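Local coordinates for probable leucine/isoleucine/valine-binding protein (Rhodopirellula baltica, PDB 4KV7), which probably serves as the periplasmic substrate-binding component of an ABC importer, holding leucine, isoleucine, valine or a related small ligand between two lobes, at residues Ser27-Glu32 with Thr225-Ser230; Gly67-Arg72 with Tyr196-Ser201; Val93-Ala98 with Asn165-Asp170. The protein carries 1 engineered substitution. All blocks are in the same frame, centred on the assembly; numbering follows the deposited sequence. Where two conformers were deposited one is given.

In the fold
The three contacts are nested along the chain: 93-98 with 165-170 lies inside the loop closed by 67-72 with 196-201, and that one inside the loop closed by 27-32 with 225-230. All the first segments lead into helices of the lobe built on strands 16-24 and 57-65, while their partners belong to the lobe of the seven-stranded mixed sheet, so each contact bridges the cleft. Centre to centre, contacts 1 and 2 are about 10 Å apart, contacts 2 and 3 about 9 Å, and contacts 1 and 3 about 14 Å. Contacts 2 and 3 share a bound formic acid, consistent with lobes closed around a ligand pocket.

Contact 1 of 3, residues Ser27-Glu32 with Thr225-Ser230; sequences SGPAAE and TYEPCS
Y226 lays its ring across the start of helix 31-50 and takes the backbone N-H of E32 on its hydroxyl. Its chi1 of 55° sets CG between the backbone N and the carbonyl carbon, and from CB the ring runs away from its own helix toward the turn formed by G28 to A31. Along one side of the ring CE1 comes to 3.7 Å from E32 CB, with A30 CA also near it; along the other, CE2 lies 3.5 Å from the carbonyl oxygen of P29. CZ sits between that oxygen and E32 CB. At the tip, OH accepts the N-H of E32 over 2.9 Å, a nearly straight bond (163°). This N-H belongs to the first turn of helix 31-50, where no preceding helical carbonyl serves it, so a tyrosine long enough to span the gap suits the place.

The E32 side chain crosses the tyrosine at about a right angle, its CB and CG against the hydroxyl, before it bends at chi2 toward a long, weak ion pair with R258. A water lies 3.3 Å above the centre of the Y226 ring. It donates to P29 O (2.8 Å) and accepts from E227 N (2.9 Å), joining the turn to another helix start.

P29 fits the second position of a type I turn because its ring fixes phi near -71°, and its CB is 3.3 Å from OE1 of E227, whose chain is extended. G28 has a positive phi, a conformation natural to glycine. A30 and T225 meet loosely through their methyls. The starts of helices 31-50 and 226-238, one from each lobe, thus meet across the cleft, consistent with a closed type I periplasmic binding protein.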
loop_
_atom_site.group_PDB
_atom_site.type_symbol
_atom_site.label_atom_id
_atom_site.label_comp_id
_atom_site.label_asym_id
_atom_site.label_seq_id
_atom_site.Cartn_x
_atom_site.Cartn_y
_atom_site.Cartn_z
ATOM N N SER A 27 -4.379 -12.577 -9.097
ATOM C CA SER A 27 -5.672 -13.237 -9.193
ATOM C C SER A 27 -6.217 -13.367 -7.779
ATOM O O SER A 27 -5.545 -13.049 -6.802
ATOM C CB SER A 27 -5.528 -14.627 -9.814
ATOM O OG SER A 27 -4.831 -15.500 -8.933
ATOM N N GLY A 28 -7.438 -13.861 -7.667
ATOM C CA GLY A 28 -8.065 -14.002 -6.369
ATOM C C GLY A 28 -8.793 -12.746 -5.932
ATOM O O GLY A 28 -8.842 -11.758 -6.667
ATOM N N PRO A 29 -9.359 -12.772 -4.728
ATOM C CA PRO A 29 -10.277 -11.701 -4.316
ATOM C C PRO A 29 -9.625 -10.348 -4.043
ATOM O O PRO A 29 -10.377 -9.375 -3.952
ATOM C CB PRO A 29 -10.954 -12.264 -3.054
ATOM C CG PRO A 29 -10.043 -13.320 -2.570
ATOM C CD PRO A 29 -9.352 -13.896 -3.778
ATOM N N ALA A 30 -8.297 -10.283 -3.941
ATOM C CA ALA A 30 -7.597 -9.009 -3.750
ATOM C C ALA A 30 -6.775 -8.627 -4.985
ATOM O O ALA A 30 -5.875 -7.779 -4.900
ATOM C CB ALA A 30 -6.713 -9.065 -2.507
ATOM N N ALA A 31 -7.083 -9.233 -6.131
ATOM C CA ALA A 31 -6.298 -9.036 -7.355
ATOM C C ALA A 31 -6.118 -7.587 -7.789
ATOM O O ALA A 31 -5.107 -7.252 -8.397
ATOM C CB ALA A 31 -6.891 -9.823 -8.495
ATOM N N GLU A 32 -7.084 -6.723 -7.498
ATOM C CA GLU A 32 -6.947 -5.333 -7.921
ATOM C C GLU A 32 -5.697 -4.676 -7.342
ATOM O O GLU A 32 -5.118 -3.775 -7.950
ATOM C CB GLU A 32 -8.178 -4.520 -7.553
ATOM C CG GLU A 32 -9.368 -4.822 -8.440
ATOM C CD GLU A 32 -9.129 -4.392 -9.881
ATOM O OE1 GLU A 32 -8.773 -3.216 -10.106
ATOM O OE2 GLU A 32 -9.293 -5.238 -10.781
ATOM N N THR A 225 -9.397 -5.765 3.096
ATOM C CA THR A 225 -9.350 -5.554 1.653
ATOM C C THR A 225 -10.744 -5.209 1.138
ATOM O O THR A 225 -11.747 -5.397 1.838
ATOM C CB THR A 225 -8.824 -6.785 0.919
ATOM O OG1 THR A 225 -9.633 -7.913 1.268
ATOM C CG2 THR A 225 -7.356 -7.043 1.303
ATOM N N TYR A 226 -10.809 -4.733 -0.102
ATOM C CA TYR A 226 -12.041 -4.183 -0.644
ATOM C C TYR A 226 -13.226 -5.135 -0.627
ATOM O O TYR A 226 -14.340 -4.704 -0.334
ATOM C CB TYR A 226 -11.836 -3.582 -2.040
ATOM C CG TYR A 226 -11.227 -4.522 -3.053
ATOM C CD1 TYR A 226 -9.842 -4.598 -3.209
ATOM C CD2 TYR A 226 -12.026 -5.304 -3.880
ATOM C CE1 TYR A 226 -9.271 -5.448 -4.144
ATOM C CE2 TYR A 226 -11.459 -6.153 -4.816
ATOM C CZ TYR A 226 -10.081 -6.216 -4.947
ATOM O OH TYR A 226 -9.477 -7.044 -5.852
ATOM N N GLU A 227 -13.033 -6.413 -0.947
ATOM C CA GLU A 227 -14.175 -7.329 -0.995
ATOM C C GLU A 227 -14.864 -7.510 0.373
ATOM O O GLU A 227 -16.068 -7.253 0.493
ATOM C CB GLU A 227 -13.835 -8.688 -1.625
ATOM C CG GLU A 227 -15.093 -9.538 -1.776
ATOM C CD GLU A 227 -14.859 -11.041 -1.930
ATOM O OE1 GLU A 227 -13.801 -11.552 -1.489
ATOM O OE2 GLU A 227 -15.780 -11.710 -2.441
ATOM N N PRO A 228 -14.121 -7.955 1.401
ATOM C CA PRO A 228 -14.787 -8.122 2.691
ATOM C C PRO A 228 -15.227 -6.792 3.289
ATOM O O PRO A 228 -16.262 -6.763 3.957
ATOM C CB PRO A 228 -13.725 -8.816 3.557
ATOM C CG PRO A 228 -12.433 -8.490 2.911
ATOM C CD PRO A 228 -12.726 -8.430 1.451
ATOM N N CYS A 229 -14.488 -5.711 3.060
ATOM C CA CYS A 229 -14.915 -4.420 3.586
ATOM C C CYS A 229 -16.212 -3.948 2.941
ATOM O O CYS A 229 -17.091 -3.403 3.623
ATOM C CB CYS A 229 -13.807 -3.382 3.442
ATOM S SG CYS A 229 -12.429 -3.680 4.581
ATOM N N SER A 230 -16.363 -4.188 1.643
ATOM C CA SER A 230 -17.598 -3.826 0.958
ATOM C C SER A 230 -18.773 -4.606 1.518
ATOM O O SER A 230 -19.853 -4.052 1.747
ATOM C CB SER A 230 -17.500 -4.103 -0.539
ATOM O OG SER A 230 -16.568 -3.245 -1.153
HETATM O O HOH W 1 -10.578 -7.733 -1.714
#

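Contact 2 of 3, residues Gly67-Arg72 with Tyr196-Ser201. With FMT (formic acid), chain B.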
loop_
_atom_site.group_PDB
_atom_site.type_symbol
_atom_site.label_atom_id
_atom_site.label_comp_id
_atom_site.label_asym_id
_atom_site.label_seq_id
_atom_site.Cartn_x
_atom_site.Cartn_y
_atom_site.Cartn_z
ATOM N N GLY A 67 -1.647 -14.727 -5.335
ATOM C CA GLY A 67 -3.025 -14.648 -4.877
ATOM C C GLY A 67 -3.192 -14.069 -3.479
ATOM O O GLY A 67 -4.223 -14.315 -2.847
ATOM N N TYR A 68 -2.212 -13.302 -2.987
ATOM C CA TYR A 68 -2.236 -12.796 -1.609
ATOM C C TYR A 68 -2.273 -13.965 -0.620
ATOM O O TYR A 68 -2.958 -13.928 0.408
ATOM C CB TYR A 68 -3.392 -11.803 -1.417
ATOM C CG TYR A 68 -3.426 -10.995 -0.123
ATOM C CD1 TYR A 68 -2.271 -10.488 0.472
ATOM C CD2 TYR A 68 -4.647 -10.710 0.477
ATOM C CE1 TYR A 68 -2.341 -9.731 1.636
ATOM C CE2 TYR A 68 -4.726 -9.945 1.624
ATOM C CZ TYR A 68 -3.572 -9.465 2.207
ATOM O OH TYR A 68 -3.679 -8.727 3.353
ATOM N N GLU A 69 -1.491 -14.997 -0.926
ATOM C CA GLU A 69 -1.344 -16.157 -0.059
ATOM C C GLU A 69 0.123 -16.501 0.171
ATOM O O GLU A 69 0.840 -16.848 -0.774
ATOM C CB GLU A 69 -2.092 -17.359 -0.640
ATOM C CG GLU A 69 -3.604 -17.227 -0.529
ATOM C CD GLU A 69 -4.098 -17.199 0.914
ATOM O OE1 GLU A 69 -3.343 -17.565 1.846
ATOM O OE2 GLU A 69 -5.263 -16.804 1.129
ATOM N N PRO A 70 0.573 -16.429 1.434
ATOM C CA PRO A 70 1.982 -16.709 1.744
ATOM C C PRO A 70 2.475 -18.080 1.276
ATOM O O PRO A 70 3.658 -18.206 0.967
ATOM C CB PRO A 70 2.026 -16.612 3.271
ATOM C CG PRO A 70 0.954 -15.631 3.600
ATOM C CD PRO A 70 -0.151 -15.897 2.605
ATOM N N ALA A 71 1.598 -19.077 1.213
ATOM C CA ALA A 71 1.986 -20.395 0.721
ATOM C C ALA A 71 2.490 -20.339 -0.719
ATOM O O ALA A 71 3.300 -21.173 -1.129
ATOM C CB ALA A 71 0.833 -21.390 0.842
ATOM N N ARG A 72 1.996 -19.377 -1.491
ATOM C CA ARG A 72 2.462 -19.189 -2.855
ATOM C C ARG A 72 3.614 -18.203 -2.945
ATOM O O ARG A 72 4.448 -18.300 -3.845
ATOM C CB ARG A 72 1.307 -18.779 -3.770
ATOM C CG ARG A 72 0.268 -19.882 -3.903
ATOM C CD ARG A 72 -1.048 -19.377 -4.458
ATOM N NE ARG A 72 -0.924 -18.910 -5.834
ATOM C CZ ARG A 72 -1.924 -18.366 -6.524
ATOM N NH1 ARG A 72 -3.114 -18.202 -5.956
ATOM N NH2 ARG A 72 -1.730 -17.973 -7.772
ATOM N N TYR A 196 -12.262 -10.966 10.218
ATOM C CA TYR A 196 -12.660 -11.875 9.152
ATOM C C TYR A 196 -11.420 -12.578 8.610
ATOM O O TYR A 196 -10.315 -12.050 8.689
ATOM C CB TYR A 196 -13.374 -11.114 8.021
ATOM C CG TYR A 196 -12.411 -10.297 7.203
ATOM C CD1 TYR A 196 -12.090 -8.998 7.565
ATOM C CD2 TYR A 196 -11.788 -10.842 6.085
ATOM C CE1 TYR A 196 -11.174 -8.256 6.838
ATOM C CE2 TYR A 196 -10.860 -10.119 5.357
ATOM C CZ TYR A 196 -10.558 -8.821 5.736
ATOM O OH TYR A 196 -9.648 -8.093 4.996
ATOM N N ARG A 197 -11.609 -13.747 8.018
ATOM C CA ARG A 197 -10.484 -14.521 7.510
ATOM C C ARG A 197 -10.036 -14.028 6.133
ATOM O O ARG A 197 -10.869 -13.809 5.236
ATOM C CB ARG A 197 -10.851 -16.012 7.449
ATOM C CG ARG A 197 -9.725 -16.883 6.902
ATOM C CD ARG A 197 -9.882 -18.363 7.241
ATOM N NE ARG A 197 -10.957 -19.033 6.515
ATOM C CZ ARG A 197 -10.844 -19.524 5.287
ATOM N NH1 ARG A 197 -9.711 -19.381 4.619
ATOM N NH2 ARG A 197 -11.873 -20.142 4.722
ATOM N N ARG A 198 -8.725 -13.858 5.966
ATOM C CA ARG A 198 -8.135 -13.400 4.708
ATOM C C ARG A 198 -8.664 -14.151 3.492
ATOM O O ARG A 198 -8.757 -15.379 3.484
ATOM C CB ARG A 198 -6.615 -13.537 4.751
ATOM C CG ARG A 198 -5.934 -13.042 3.478
ATOM C CD ARG A 198 -4.406 -13.168 3.542
ATOM N NE ARG A 198 -3.970 -14.559 3.584
ATOM C CZ ARG A 198 -3.510 -15.196 4.659
ATOM N NH1 ARG A 198 -3.405 -14.584 5.832
ATOM N NH2 ARG A 198 -3.159 -16.467 4.558
ATOM N N ASN A 199 -9.000 -13.375 2.468
ATOM C CA ASN A 199 -9.461 -13.884 1.181
ATOM C C ASN A 199 -10.805 -14.594 1.236
ATOM O O ASN A 199 -11.164 -15.308 0.319
ATOM C CB ASN A 199 -8.374 -14.699 0.469
ATOM C CG ASN A 199 -7.260 -13.815 -0.066
ATOM O OD1 ASN A 199 -7.500 -12.666 -0.439
ATOM N ND2 ASN A 199 -6.040 -14.336 -0.087
ATOM N N THR A 200 -11.566 -14.351 2.297
ATOM C CA THR A 200 -12.955 -14.784 2.363
ATOM C C THR A 200 -13.858 -13.565 2.396
ATOM O O THR A 200 -13.391 -12.432 2.536
ATOM C CB THR A 200 -13.271 -15.626 3.632
ATOM O OG1 THR A 200 -13.374 -14.775 4.780
ATOM C CG2 THR A 200 -12.243 -16.736 3.861
ATOM N N SER A 201 -15.161 -13.804 2.291
ATOM C CA SER A 201 -16.164 -12.761 2.487
ATOM C C SER A 201 -16.923 -12.997 3.795
ATOM O O SER A 201 -18.045 -12.511 3.972
ATOM C CB SER A 201 -17.156 -12.765 1.331
ATOM O OG SER A 201 -17.901 -13.964 1.381
HETATM C C FMT B . -1.695 -6.030 4.151
HETATM O O1 FMT B . -0.806 -5.263 4.546
HETATM O O2 FMT B . -1.591 -7.260 4.058
#
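E69 takes on R198 and N199 together, one carboxylate oxygen for each. The salt bridge runs from R198 NH2 to OE1 (2.9 Å, 170°); the acceptor lies in the guanidinium plane and is met on its syn side, somewhat out of the carboxylate plane. N199 ND2 donates to OE2 over 2.9 Å, in its own amide plane but from above the carboxylate, and gives Y68 O a weak second bond. Two donors of different kinds therefore fix the carboxylate's rotation, while R198 NH1 is paired with D166, so this arginine ties two acidic residues of opposite lobes.

Packing contacts surround these bonds. The R198 chain runs extended to CD, which makes a CH-pi contact over one face of the Y68 ring, 4.0 Å from its centroid; it then bends at chi3 to bring the guanidinium over P70, whose CD is 3.6 Å from NH2. N199 OD1 comes to the edge of the same ring. Asparagine tolerates the left-handed third position of the type II turn R197 to T200 (phi 66°).

At its far end Y68 OH donates to O2 of a bound formic acid (2.6 Å). The loop after strand 193-196 thus meets the start of helix 70-81 across the cleft, beside the ligand pocket typical of a two-lobed periplasmic binding protein.

Contact 3 of 3, residues Val93-Ala98 with Asn165-Asp170. With FMT (formic acid), chain B.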
loop_
_atom_site.group_PDB
_atom_site.type_symbol
_atom_site.label_atom_id
_atom_site.label_comp_id
_atom_site.label_asym_id
_atom_site.label_seq_id
_atom_site.Cartn_x
_atom_site.Cartn_y
_atom_site.Cartn_z
ATOM N N VAL A 93 2.557 -6.989 -2.845
ATOM C CA VAL A 93 1.408 -6.691 -1.995
ATOM C C VAL A 93 1.358 -7.566 -0.742
ATOM O O VAL A 93 1.390 -8.794 -0.837
ATOM C CB VAL A 93 0.097 -6.893 -2.803
ATOM C CG1 VAL A 93 -1.124 -7.002 -1.899
ATOM C CG2 VAL A 93 -0.071 -5.769 -3.802
ATOM N N GLY A 94 1.259 -6.925 0.421
ATOM C CA GLY A 94 0.745 -7.586 1.608
ATOM C C GLY A 94 1.695 -7.828 2.760
ATOM O O GLY A 94 2.911 -7.921 2.594
ATOM N N THR A 95 1.105 -7.952 3.944
ATOM C CA THR A 95 1.844 -8.171 5.182
ATOM C C THR A 95 2.177 -9.643 5.466
ATOM O O THR A 95 3.353 -9.971 5.622
ATOM C CB THR A 95 1.117 -7.500 6.370
ATOM O OG1 THR A 95 1.063 -6.081 6.147
ATOM C CG2 THR A 95 1.810 -7.800 7.685
ATOM N N PRO A 96 1.167 -10.536 5.522
ATOM C CA PRO A 96 1.562 -11.930 5.753
ATOM C C PRO A 96 2.443 -12.484 4.626
ATOM O O PRO A 96 3.314 -13.323 4.881
ATOM C CB PRO A 96 0.218 -12.672 5.830
ATOM C CG PRO A 96 -0.783 -11.739 5.170
ATOM C CD PRO A 96 -0.300 -10.375 5.506
ATOM N N THR A 97 2.227 -12.007 3.406
ATOM C CA THR A 97 3.088 -12.362 2.284
ATOM C C THR A 97 4.511 -11.809 2.490
ATOM O O THR A 97 5.491 -12.551 2.357
ATOM C CB THR A 97 2.491 -11.859 0.986
ATOM O OG1 THR A 97 2.141 -10.486 1.192
ATOM C CG2 THR A 97 1.239 -12.658 0.601
ATOM N N ALA A 98 4.647 -10.531 2.842
ATOM C CA ALA A 98 5.971 -9.956 3.105
ATOM C C ALA A 98 6.698 -10.696 4.221
ATOM O O ALA A 98 7.912 -10.890 4.160
ATOM C CB ALA A 98 5.873 -8.473 3.442
ATOM N N ASN A 165 -8.008 -11.266 10.009
ATOM C CA ASN A 165 -7.567 -12.058 11.148
ATOM C C ASN A 165 -6.207 -12.699 10.898
ATOM O O ASN A 165 -6.087 -13.919 10.797
ATOM C CB ASN A 165 -8.620 -13.108 11.492
ATOM C CG ASN A 165 -8.601 -13.490 12.950
ATOM O OD1 ASN A 165 -7.862 -12.915 13.748
ATOM N ND2 ASN A 165 -9.429 -14.463 13.312
ATOM N N ASP A 166 -5.191 -11.850 10.788
ATOM C CA ASP A 166 -3.827 -12.271 10.490
ATOM C C ASP A 166 -2.885 -11.131 10.831
ATOM O O ASP A 166 -3.286 -10.160 11.491
ATOM C CB ASP A 166 -3.664 -12.729 9.021
ATOM C CG ASP A 166 -3.915 -11.622 8.009
ATOM O OD1 ASP A 166 -4.007 -10.438 8.396
ATOM O OD2 ASP A 166 -3.986 -11.945 6.797
ATOM N N SER A 167 -1.640 -11.235 10.377
ATOM C CA SER A 167 -0.642 -10.228 10.722
ATOM C C SER A 167 -0.943 -8.834 10.165
ATOM O O SER A 167 -0.478 -7.832 10.723
ATOM C CB SER A 167 0.739 -10.676 10.270
ATOM O OG SER A 167 0.739 -10.997 8.889
ATOM N N TYR A 168 -1.701 -8.737 9.075
ATOM C CA TYR A 168 -2.112 -7.439 8.545
ATOM C C TYR A 168 -3.081 -6.768 9.507
ATOM O O TYR A 168 -2.857 -5.636 9.966
ATOM C CB TYR A 168 -2.749 -7.615 7.159
ATOM C CG TYR A 168 -3.545 -6.448 6.634
ATOM C CD1 TYR A 168 -3.136 -5.127 6.831
ATOM C CD2 TYR A 168 -4.699 -6.670 5.887
ATOM C CE1 TYR A 168 -3.847 -4.084 6.303
ATOM C CE2 TYR A 168 -5.432 -5.629 5.362
ATOM C CZ TYR A 168 -5.012 -4.329 5.590
ATOM O OH TYR A 168 -5.733 -3.271 5.080
ATOM N N GLY A 169 -4.171 -7.458 9.812
ATOM C CA GLY A 169 -5.160 -6.892 10.700
ATOM C C GLY A 169 -4.587 -6.621 12.073
ATOM O O GLY A 169 -4.894 -5.586 12.681
ATOM N N ASP A 170 -3.765 -7.534 12.575
ATOM C CA ASP A 170 -3.086 -7.323 13.850
ATOM C C ASP A 170 -2.317 -6.004 13.841
ATOM O O ASP A 170 -2.385 -5.227 14.795
ATOM C CB ASP A 170 -2.077 -8.441 14.140
ATOM C CG ASP A 170 -2.718 -9.772 14.503
ATOM O OD1 ASP A 170 -3.956 -9.868 14.655
ATOM O OD2 ASP A 170 -1.937 -10.739 14.641
HETATM C C FMT B . -1.695 -6.030 4.151
HETATM O O1 FMT B . -0.806 -5.263 4.546
HETATM O O2 FMT B . -1.591 -7.260 4.058
#
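T95, with chi1 near -62°, turns OG1 beside its own backbone N and swings the methyl CG2 the other way, toward S167. Y168, with CG anti to its N (164°), carries its ring toward a bound formic acid. CG2 of T95 touches S167 OG at 3.6 Å, and that hydroxyl oxygen also rests against P96, 3.4 Å from CA. P96 CD packs on Y168 CB, and CG meets OD2 of D166 at 3.6 Å. Proline suits the first turn of helix 95-107, where its missing N-H costs no helical bond.

Formic acid is gripped by T95 twice: the backbone N donates to O2 (2.8 Å) and OG1 to O1 (2.6 Å), so both its oxygens are used at a helix N-terminus whose dipole would probably favour it if ionised. Y138 OH joins Y68 in hydrogen-bonding the ligand. Its carbon lies 3.1 Å above the Y168 ring, toward the rim. The hydroxyl of Y168 hydrogen-bonds to G224 O. D166 caps helix 167-183 weakly through OD1, while OD2 accepts from Q164.

Formic acid, probably from the crystallisation liquor, occupies a site consistent with the one that holds the alpha-carboxylate of amino acids in leucine-binding-family proteins.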